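Local coordinates for phenylacetic acid degradation-related protein (Ralstonia eutropha JMP134, PDB 2PIM) that is a putative thioesterase of the hotdog-fold superfamily that probably hydrolyses acyl-CoA thioesters, its family being linked to phenylacetic acid degradation, at residues R30-D33 against S38-S41; M64-T69 against L86-S91; L107-R110 against C115-V118; G119-S122 against L127-T130. All coordinates share one frame; numbering follows the deposited sequence.

Contact 1 of 4, residues R30-D33 against S38-S41; sequences RAVD and SLES
Asp33 and Ser38 close one end of this antiparallel pairing with two reciprocal backbone bonds: Asp33 N reaches Ser38 O at 3.0 Å, and Ser38 N returns to Asp33 O at 2.9 Å. Their side chains meet without such a bond, Ser38 OG lying 3.4 Å from Asp33 CB. The carboxylate leads away from the serine because CG is anti to the backbone N (chi1 -165°), and its OD1 instead accepts the amide of Ala36 in the turn between the strands. Two residues along, Glu40 N donates to Ala31 O at 2.9 Å; the same oxygen takes a CA-H...O contact from Leu39. At the carbonyl end of Glu40 the pairing is irregular. Its carbonyl O receives Arg30 N at 2.8 Å, from a donor above the carbonyl plane, and Ala31 N in a longer, weak bond, so that two consecutive residues face one: a classic beta bulge in the hairpin of strands 28-33 and 38-45. The segment directions differ by 172°. Val32 and Leu39 run side by side, CG1 of Val32 lying 4.0 Å from CD1 of Leu39, on the face covered by Phe8 and, over Leu39, by helix 58-75. Ala31 and Glu40 touch on the opposite face through their CB atoms, 3.8 Å apart. The extended glutamate carries its carboxylate out from this face, and both oxygens are satisfied by strand 99-107, OE1 by a salt bridge to Arg104 and OE2 by one to Arg102. Arg30 turns its guanidinium away, NH1 forming a salt bridge with Asp42.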
loop_
_atom_site.group_PDB
_atom_site.type_symbol
_atom_site.label_atom_id
_atom_site.label_comp_id
_atom_site.label_asym_id
_atom_site.label_seq_id
_atom_site.Cartn_x
_atom_site.Cartn_y
_atom_site.Cartn_z
ATOM N N ARG A 30 16.874 10.577 3.175
ATOM C CA ARG A 30 18.137 11.022 2.622
ATOM C C ARG A 30 18.198 12.545 2.413
ATOM O O ARG A 30 19.268 13.068 2.353
ATOM C CB ARG A 30 18.414 10.287 1.301
ATOM C CG ARG A 30 18.454 8.783 1.424
ATOM C CD ARG A 30 19.495 8.318 2.455
ATOM N NE ARG A 30 20.851 8.738 2.108
ATOM C CZ ARG A 30 21.648 8.090 1.258
ATOM N NH1 ARG A 30 21.227 6.987 0.665
ATOM N NH2 ARG A 30 22.890 8.519 1.040
ATOM N N ALA A 31 17.071 13.244 2.310
ATOM C CA ALA A 31 17.073 14.668 1.985
ATOM C C ALA A 31 15.767 15.306 2.366
ATOM O O ALA A 31 14.709 14.678 2.262
ATOM C CB ALA A 31 17.330 14.878 0.497
ATOM N N VAL A 32 15.842 16.539 2.851
ATOM C CA VAL A 32 14.645 17.330 3.125
ATOM C C VAL A 32 14.902 18.760 2.707
ATOM O O VAL A 32 16.006 19.273 2.851
ATOM C CB VAL A 32 14.248 17.365 4.621
ATOM C CG1 VAL A 32 12.750 17.634 4.753
ATOM C CG2 VAL A 32 14.594 16.081 5.316
ATOM N N ASP A 33 13.878 19.404 2.180
ATOM C CA ASP A 33 13.964 20.805 1.829
ATOM C C ASP A 33 12.599 21.387 2.121
ATOM O O ASP A 33 11.664 21.245 1.341
ATOM C CB ASP A 33 14.336 20.946 0.357
ATOM C CG ASP A 33 14.812 22.352 -0.018
ATOM O OD1 ASP A 33 14.422 23.366 0.608
ATOM O OD2 ASP A 33 15.573 22.429 -0.997
ATOM N N SER A 38 10.055 19.461 -0.320
ATOM C CA SER A 38 10.434 18.185 -0.914
ATOM C C SER A 38 11.144 17.333 0.126
ATOM O O SER A 38 11.605 17.830 1.150
ATOM C CB SER A 38 11.338 18.408 -2.123
ATOM O OG SER A 38 12.628 18.914 -1.756
ATOM N N LEU A 39 11.191 16.039 -0.135
ATOM C CA LEU A 39 11.791 15.094 0.767
ATOM C C LEU A 39 12.152 13.858 -0.050
ATOM O O LEU A 39 11.502 13.547 -1.013
ATOM C CB LEU A 39 10.829 14.738 1.908
ATOM C CG LEU A 39 11.333 13.756 2.983
ATOM C CD1 LEU A 39 10.908 14.155 4.386
ATOM C CD2 LEU A 39 10.855 12.371 2.683
ATOM N N GLU A 40 13.206 13.169 0.364
ATOM C CA GLU A 40 13.690 11.996 -0.330
ATOM C C GLU A 40 13.970 10.918 0.725
ATOM O O GLU A 40 14.473 11.229 1.801
ATOM C CB GLU A 40 14.951 12.397 -1.066
ATOM C CG GLU A 40 15.360 11.536 -2.228
ATOM C CD GLU A 40 16.172 12.327 -3.298
ATOM O OE1 GLU A 40 15.606 13.071 -4.130
ATOM O OE2 GLU A 40 17.396 12.201 -3.294
ATOM N N SER A 41 13.562 9.684 0.448
ATOM C CA SER A 41 13.834 8.562 1.322
ATOM C C SER A 41 14.200 7.310 0.505
ATOM O O SER A 41 13.667 7.070 -0.586
ATOM C CB SER A 41 12.616 8.288 2.223
ATOM O OG SER A 41 12.842 7.214 3.137
#

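Contact 2 of 4, residues M64-T69 against L86-S91; sequences MLDDVT and LNLNLS
Leu65 and Asp66, on one turn of helix 58-75, lie over Leu90 and Leu88 of strand 84-92 with backbones well separated: Leu65 CA and Leu90 CA are 8.2 Å apart, while Asp66 CA and Leu88 CA approach to 7.4 Å. Side chains bridge that gap by apolar contact. Leu65 and Leu90 run antiparallel alongside each other, meeting through CD1 of Leu65 and CD2 of Leu90 at 4.0 Å; the same CD2 also lies 4.2 Å from Leu65 CB. The second meeting is oblique. Leu88 CD2 comes against the aliphatic base of Asp66, 3.7 Å from its CB, and is 3.9 Å from its OD1. With CG anti to the backbone N (chi1 -179°), Leu88 extends from the strand to deliver this methyl group to the helix. The leucine therefore packs along one side of a polar residue whose OD2 has a partner in the second subunit: it accepts a hydrogen bond from Gly59 N there. Within the helix, Leu65 O is gripped twice by Thr69, through its backbone N and, at 2.8 Å, through OG1, which ties the threonine hydroxyl to the preceding turn. On the strand's other face, Asn87 and Asn89 hydrogen-bond to Asn89 and Asn87 of the second subunit, and residues 87-91 pair antiparallel with a strand of that chain. A helix laid across the concave side of a curled antiparallel sheet, with the sheet continuing into a second subunit, is the hallmark of the hotdog fold and its dimer.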
loop_
_atom_site.group_PDB
_atom_site.type_symbol
_atom_site.label_atom_id
_atom_site.label_comp_id
_atom_site.label_asym_id
_atom_site.label_seq_id
_atom_site.Cartn_x
_atom_site.Cartn_y
_atom_site.Cartn_z
HETATM N N MSE A 64 5.439 2.361 0.676
HETATM C CA MSE A 64 6.609 3.261 0.584
HETATM C C MSE A 64 6.225 4.697 0.149
HETATM O O MSE A 64 6.721 5.690 0.703
HETATM C CB MSE A 64 7.580 2.673 -0.414
HETATM C CG MSE A 64 8.174 1.397 0.063
HETATM SE SE MSE A 64 9.121 0.430 -1.393
HETATM C CE MSE A 64 9.459 -1.273 -0.488
ATOM N N LEU A 65 5.315 4.782 -0.825
ATOM C CA LEU A 65 4.754 6.057 -1.273
ATOM C C LEU A 65 3.976 6.748 -0.165
ATOM O O LEU A 65 4.050 7.976 0.006
ATOM C CB LEU A 65 3.909 5.851 -2.547
ATOM C CG LEU A 65 4.742 5.553 -3.835
ATOM C CD1 LEU A 65 3.945 4.892 -4.932
ATOM C CD2 LEU A 65 5.456 6.789 -4.372
ATOM N N ASP A 66 3.254 5.959 0.615
ATOM C CA ASP A 66 2.558 6.476 1.769
ATOM C C ASP A 66 3.550 7.066 2.751
ATOM O O ASP A 66 3.317 8.158 3.307
ATOM C CB ASP A 66 1.683 5.366 2.394
ATOM C CG ASP A 66 0.778 5.884 3.538
ATOM O OD1 ASP A 66 0.182 6.956 3.428
ATOM O OD2 ASP A 66 0.635 5.191 4.547
ATOM N N ASP A 67 4.659 6.355 2.993
ATOM C CA ASP A 67 5.643 6.814 3.967
ATOM C C ASP A 67 6.295 8.141 3.529
ATOM O O ASP A 67 6.393 9.096 4.298
ATOM C CB ASP A 67 6.737 5.767 4.192
ATOM C CG ASP A 67 7.756 6.227 5.235
ATOM O OD1 ASP A 67 7.399 6.188 6.419
ATOM O OD2 ASP A 67 8.898 6.648 4.877
ATOM N N VAL A 68 6.733 8.208 2.283
ATOM C CA VAL A 68 7.487 9.381 1.828
ATOM C C VAL A 68 6.629 10.655 1.831
ATOM O O VAL A 68 7.098 11.758 2.299
ATOM C CB VAL A 68 8.237 9.106 0.480
ATOM C CG1 VAL A 68 7.271 9.011 -0.701
ATOM C CG2 VAL A 68 9.297 10.120 0.261
ATOM N N THR A 69 5.365 10.495 1.432
ATOM C CA THR A 69 4.432 11.610 1.331
ATOM C C THR A 69 3.992 12.109 2.721
ATOM O O THR A 69 4.075 13.289 3.020
ATOM C CB THR A 69 3.228 11.298 0.405
ATOM O OG1 THR A 69 2.462 10.171 0.885
ATOM C CG2 THR A 69 3.709 11.041 -1.015
ATOM N N LEU A 86 -5.996 10.870 3.898
ATOM C CA LEU A 86 -7.405 10.605 3.666
ATOM C C LEU A 86 -7.579 9.742 2.444
ATOM O O LEU A 86 -8.415 8.845 2.428
ATOM C CB LEU A 86 -8.163 11.903 3.451
ATOM C CG LEU A 86 -8.095 12.908 4.584
ATOM C CD1 LEU A 86 -8.941 14.128 4.240
ATOM C CD2 LEU A 86 -8.567 12.333 5.926
ATOM N N ASN A 87 -6.803 10.032 1.412
ATOM C CA ASN A 87 -6.847 9.304 0.159
ATOM C C ASN A 87 -5.423 9.211 -0.331
ATOM O O ASN A 87 -4.626 10.146 -0.083
ATOM C CB ASN A 87 -7.710 10.067 -0.893
ATOM C CG ASN A 87 -7.964 9.246 -2.184
ATOM O OD1 ASN A 87 -7.253 9.410 -3.187
ATOM N ND2 ASN A 87 -9.050 8.408 -2.174
ATOM N N LEU A 88 -5.108 8.085 -0.992
ATOM C CA LEU A 88 -3.828 7.873 -1.653
ATOM C C LEU A 88 -4.108 7.155 -2.993
ATOM O O LEU A 88 -4.693 6.108 -3.002
ATOM C CB LEU A 88 -2.945 6.992 -0.777
ATOM C CG LEU A 88 -1.520 6.612 -1.200
ATOM C CD1 LEU A 88 -0.639 7.815 -1.426
ATOM C CD2 LEU A 88 -0.919 5.731 -0.141
ATOM N N ASN A 89 -3.756 7.772 -4.111
ATOM C CA ASN A 89 -3.983 7.184 -5.400
ATOM C C ASN A 89 -2.644 6.747 -5.926
ATOM O O ASN A 89 -1.726 7.561 -6.013
ATOM C CB ASN A 89 -4.654 8.172 -6.377
ATOM C CG ASN A 89 -4.960 7.524 -7.740
ATOM O OD1 ASN A 89 -4.168 7.625 -8.659
ATOM N ND2 ASN A 89 -6.092 6.845 -7.847
ATOM N N LEU A 90 -2.547 5.476 -6.293
ATOM C CA LEU A 90 -1.297 4.847 -6.686
ATOM C C LEU A 90 -1.379 4.425 -8.134
ATOM O O LEU A 90 -2.364 3.866 -8.531
ATOM C CB LEU A 90 -1.075 3.567 -5.874
ATOM C CG LEU A 90 -1.032 3.769 -4.372
ATOM C CD1 LEU A 90 -0.998 2.389 -3.692
ATOM C CD2 LEU A 90 0.131 4.651 -3.927
ATOM N N SER A 91 -0.332 4.727 -8.899
ATOM C CA SER A 91 -0.217 4.344 -10.277
ATOM C C SER A 91 1.048 3.531 -10.340
ATOM O O SER A 91 2.112 3.958 -9.832
ATOM C CB SER A 91 -0.112 5.571 -11.218
ATOM O OG SER A 91 -1.243 6.417 -11.122
#

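Contact 3 of 4, residues L107-R110 against C115-V118; sequences LERR and CNVV
Glu108 crosses Val118 at an angle, and its CG rests 3.5 Å from CG1 of the valine. The chain bends at chi2 (-107°), bringing the carboxylate back alongside the same methyl group, with OE2 at 3.7 Å from Val118 CG1; OE1 forms a salt bridge with Arg106. Next to it, Arg109 and Asn116 run side by side and point the same way. Their meeting uses the arginine's aliphatic root, Asn116 ND2 being 3.6 Å from Arg109 CB, and the guanidinium and amide planes are inclined by 41°. The other face carries Leu107, whose CD2 touches Cys115 CB at 3.9 Å and Val117 CG2 at 4.0 Å, so one methyl group spans two alternate residues of the partner strand. Its other methyl, CD1, lies 3.5 Å above the Arg110 guanidinium plane, toward the rim, while NH2 of that arginine donates to Leu34 O. The backbone register matches this stagger: Asn116 O accepts both Glu108 N at 2.8 Å and Arg109 N on an in-plane lone pair, the signature of a classic beta bulge, and Asn116 N returns to Arg109 O. The chain turns a corner at Glu108, and strand 109-110 forms a hairpin with strand 114-123. Leu107 and Val117 face Leu72 of helix 58-75, while strand 126-136 continues the sheet through backbone bonds from Cys115 to Cys135 and from Val117 to Ala133.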
loop_
_atom_site.group_PDB
_atom_site.type_symbol
_atom_site.label_atom_id
_atom_site.label_comp_id
_atom_site.label_asym_id
_atom_site.label_seq_id
_atom_site.Cartn_x
_atom_site.Cartn_y
_atom_site.Cartn_z
ATOM N N LEU A 107 5.365 18.621 -2.118
ATOM C CA LEU A 107 4.089 19.295 -1.826
ATOM C C LEU A 107 3.564 20.100 -3.015
ATOM O O LEU A 107 4.203 21.037 -3.441
ATOM C CB LEU A 107 4.245 20.264 -0.628
ATOM C CG LEU A 107 4.261 19.543 0.712
ATOM C CD1 LEU A 107 4.897 20.381 1.800
ATOM C CD2 LEU A 107 2.860 19.106 1.091
ATOM N N GLU A 108 2.394 19.744 -3.542
ATOM C CA GLU A 108 1.731 20.556 -4.557
ATOM C C GLU A 108 0.970 21.688 -3.930
ATOM O O GLU A 108 0.771 22.687 -4.578
ATOM C CB GLU A 108 0.720 19.759 -5.374
ATOM C CG GLU A 108 1.330 18.763 -6.288
ATOM C CD GLU A 108 1.271 19.161 -7.737
ATOM O OE1 GLU A 108 1.731 20.283 -8.058
ATOM O OE2 GLU A 108 0.802 18.319 -8.546
ATOM N N ARG A 109 0.470 21.479 -2.722
ATOM C CA ARG A 109 -0.175 22.533 -1.961
ATOM C C ARG A 109 -0.134 22.218 -0.487
ATOM O O ARG A 109 -0.387 21.093 -0.103
ATOM C CB ARG A 109 -1.635 22.680 -2.382
ATOM C CG ARG A 109 -2.381 23.704 -1.507
ATOM C CD ARG A 109 -3.429 24.486 -2.256
ATOM N NE ARG A 109 -3.848 25.636 -1.449
ATOM C CZ ARG A 109 -4.689 25.577 -0.415
ATOM N NH1 ARG A 109 -5.242 24.422 -0.039
ATOM N NH2 ARG A 109 -4.962 26.679 0.259
ATOM N N ARG A 110 0.210 23.217 0.306
ATOM C CA ARG A 110 0.164 23.182 1.764
ATOM C C ARG A 110 -0.964 24.067 2.233
ATOM O O ARG A 110 -0.769 25.249 2.312
ATOM C CB ARG A 110 1.397 23.853 2.348
ATOM C CG ARG A 110 2.654 23.169 2.068
ATOM C CD ARG A 110 3.793 23.808 2.905
ATOM N NE ARG A 110 4.974 23.899 2.054
ATOM C CZ ARG A 110 6.223 23.990 2.470
ATOM N NH1 ARG A 110 6.527 24.032 3.773
ATOM N NH2 ARG A 110 7.169 24.038 1.548
ATOM N N CYS A 115 -3.101 19.110 2.756
ATOM C CA CYS A 115 -1.895 19.144 1.954
ATOM C C CYS A 115 -2.068 18.136 0.840
ATOM O O CYS A 115 -2.536 17.044 1.068
ATOM C CB CYS A 115 -0.649 18.783 2.777
ATOM S SG CYS A 115 -0.256 20.078 3.966
ATOM N N ASN A 116 -1.716 18.547 -0.361
ATOM C CA ASN A 116 -1.703 17.696 -1.525
ATOM C C ASN A 116 -0.251 17.415 -1.833
ATOM O O ASN A 116 0.542 18.332 -2.025
ATOM C CB ASN A 116 -2.407 18.403 -2.667
ATOM C CG ASN A 116 -3.839 18.804 -2.310
ATOM O OD1 ASN A 116 -4.768 17.984 -2.388
ATOM N ND2 ASN A 116 -4.022 20.056 -1.916
ATOM N N VAL A 117 0.107 16.137 -1.816
ATOM C CA VAL A 117 1.494 15.701 -1.934
ATOM C C VAL A 117 1.581 14.785 -3.130
ATOM O O VAL A 117 0.650 14.054 -3.379
ATOM C CB VAL A 117 1.933 14.884 -0.702
ATOM C CG1 VAL A 117 3.477 14.897 -0.587
ATOM C CG2 VAL A 117 1.311 15.409 0.572
ATOM N N VAL A 118 2.675 14.833 -3.884
ATOM C CA VAL A 118 2.924 13.827 -4.907
ATOM C C VAL A 118 4.191 13.060 -4.505
ATOM O O VAL A 118 5.109 13.623 -3.914
ATOM C CB VAL A 118 3.078 14.406 -6.336
ATOM C CG1 VAL A 118 1.889 15.327 -6.677
ATOM C CG2 VAL A 118 4.325 15.173 -6.453
#

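Contact 4 of 4, residues G119-S122 against L127-T130; sequences GELS and LVAT
Gly119 meets Thr130 through its carbonyl, whose O lies 3.4 Å from Thr130 CA in a CA-H...O contact. Glu120 follows on the face it shares with Thr130 and Leu127. Its CB is 3.5 Å from CD2 of Leu127, which crosses it at an angle, and its CG lies 4.1 Å from CG2 of Thr130, the two side chains running side by side. Leu121 carries the polar pairing. Its N donates to Ala129 O at 2.8 Å, approaching the oxygen almost end-on (C=O...N angle 166°). In return, Leu121 O receives Val128 N at 2.7 Å in the carbonyl plane and Ala129 N in a long, weak bond. Two successive residues thus face one, a classic beta bulge in the hairpin of strands 114-123 and 126-136, and the register slips by one before Ser122. The segment directions differ by 154°. At the bulge, Val128 CG2, which its torsion sets between the backbone N and the carbonyl carbon, comes within 3.3 Å of Leu121 O, and it also touches Leu121 CB. The leucine side chain lies on the face opposite Glu120, where Leu61, selenomethionine Met64 and Leu65 of helix 58-75 cover it. Ser122 returns to the Glu120 face, paired across the strands with Leu127, its OG 4.0 Å from Leu127 CD2, while its backbone pairs with Arg102 of strand 99-107 on the far side from strand 126-136.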
loop_
_atom_site.group_PDB
_atom_site.type_symbol
_atom_site.label_atom_id
_atom_site.label_comp_id
_atom_site.label_asym_id
_atom_site.label_seq_id
_atom_site.Cartn_x
_atom_site.Cartn_y
_atom_site.Cartn_z
ATOM N N GLY A 119 4.186 11.769 -4.789
ATOM C CA GLY A 119 5.295 10.903 -4.516
ATOM C C GLY A 119 5.659 10.154 -5.788
ATOM O O GLY A 119 4.793 9.896 -6.599
ATOM N N GLU A 120 6.954 9.864 -5.960
ATOM C CA GLU A 120 7.473 9.049 -7.066
ATOM C C GLU A 120 8.427 8.031 -6.463
ATOM O O GLU A 120 9.117 8.318 -5.496
ATOM C CB GLU A 120 8.186 9.934 -8.055
ATOM C CG GLU A 120 7.225 10.951 -8.678
ATOM C CD GLU A 120 7.892 12.039 -9.527
ATOM O OE1 GLU A 120 9.157 12.121 -9.507
ATOM O OE2 GLU A 120 7.125 12.795 -10.212
ATOM N N LEU A 121 8.404 6.820 -6.989
ATOM C CA LEU A 121 9.274 5.763 -6.511
ATOM C C LEU A 121 10.057 5.268 -7.722
ATOM O O LEU A 121 9.457 4.898 -8.757
ATOM C CB LEU A 121 8.429 4.648 -5.901
ATOM C CG LEU A 121 8.955 3.724 -4.838
ATOM C CD1 LEU A 121 9.480 4.426 -3.561
ATOM C CD2 LEU A 121 7.820 2.770 -4.499
ATOM N N SER A 122 11.386 5.287 -7.575
ATOM C CA SER A 122 12.311 4.805 -8.579
ATOM C C SER A 122 13.161 3.651 -8.092
ATOM O O SER A 122 13.469 3.531 -6.898
ATOM C CB SER A 122 13.290 5.914 -9.011
ATOM O OG SER A 122 12.563 6.945 -9.621
ATOM N N LEU A 127 11.206 5.219 -12.994
ATOM C CA LEU A 127 10.011 5.337 -12.151
ATOM C C LEU A 127 9.284 4.040 -12.160
ATOM O O LEU A 127 8.915 3.579 -13.220
ATOM C CB LEU A 127 9.014 6.327 -12.705
ATOM C CG LEU A 127 9.029 7.760 -12.230
ATOM C CD1 LEU A 127 7.932 8.514 -12.983
ATOM C CD2 LEU A 127 8.815 7.831 -10.754
ATOM N N VAL A 128 9.034 3.470 -10.989
ATOM C CA VAL A 128 8.210 2.267 -10.936
ATOM C C VAL A 128 6.740 2.560 -10.571
ATOM O O VAL A 128 5.819 1.856 -11.036
ATOM C CB VAL A 128 8.850 1.190 -10.054
ATOM C CG1 VAL A 128 10.198 0.769 -10.661
ATOM C CG2 VAL A 128 9.055 1.643 -8.638
ATOM N N ALA A 129 6.518 3.582 -9.749
ATOM C CA ALA A 129 5.200 3.897 -9.308
ATOM C C ALA A 129 5.132 5.355 -8.893
ATOM O O ALA A 129 6.145 5.932 -8.482
ATOM C CB ALA A 129 4.808 2.998 -8.136
ATOM N N THR A 130 3.943 5.942 -9.026
ATOM C CA THR A 130 3.678 7.275 -8.497
ATOM C C THR A 130 2.476 7.286 -7.572
ATOM O O THR A 130 1.652 6.369 -7.596
ATOM C CB THR A 130 3.465 8.290 -9.637
ATOM O OG1 THR A 130 2.398 7.870 -10.440
ATOM C CG2 THR A 130 4.677 8.381 -10.518
#

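All four contacts belong to one curled antiparallel sheet and the helix it surrounds. Contact 2 supplies that helix and touches each of the other three: Val68 CG2 packs 3.7 Å from Leu39 CD2 of contact 1, Thr69 CB lies 3.7 Å from Val117 CG1 of contact 3, and Leu65 CD2 is 3.7 Å from Gly119 C of contact 4. Strands 84-92 and 126-136 are also neighbours, Ser91 O lying 2.8 Å from Thr130 N in a probable hydrogen bond between contacts 2 and 4. Contacts 3 and 4 use successive parts of strand 114-123, with centres about 16 Å apart. Contact 1 stays about 5 Å from contact 3 and about 6 Å from contact 4 at their nearest atoms.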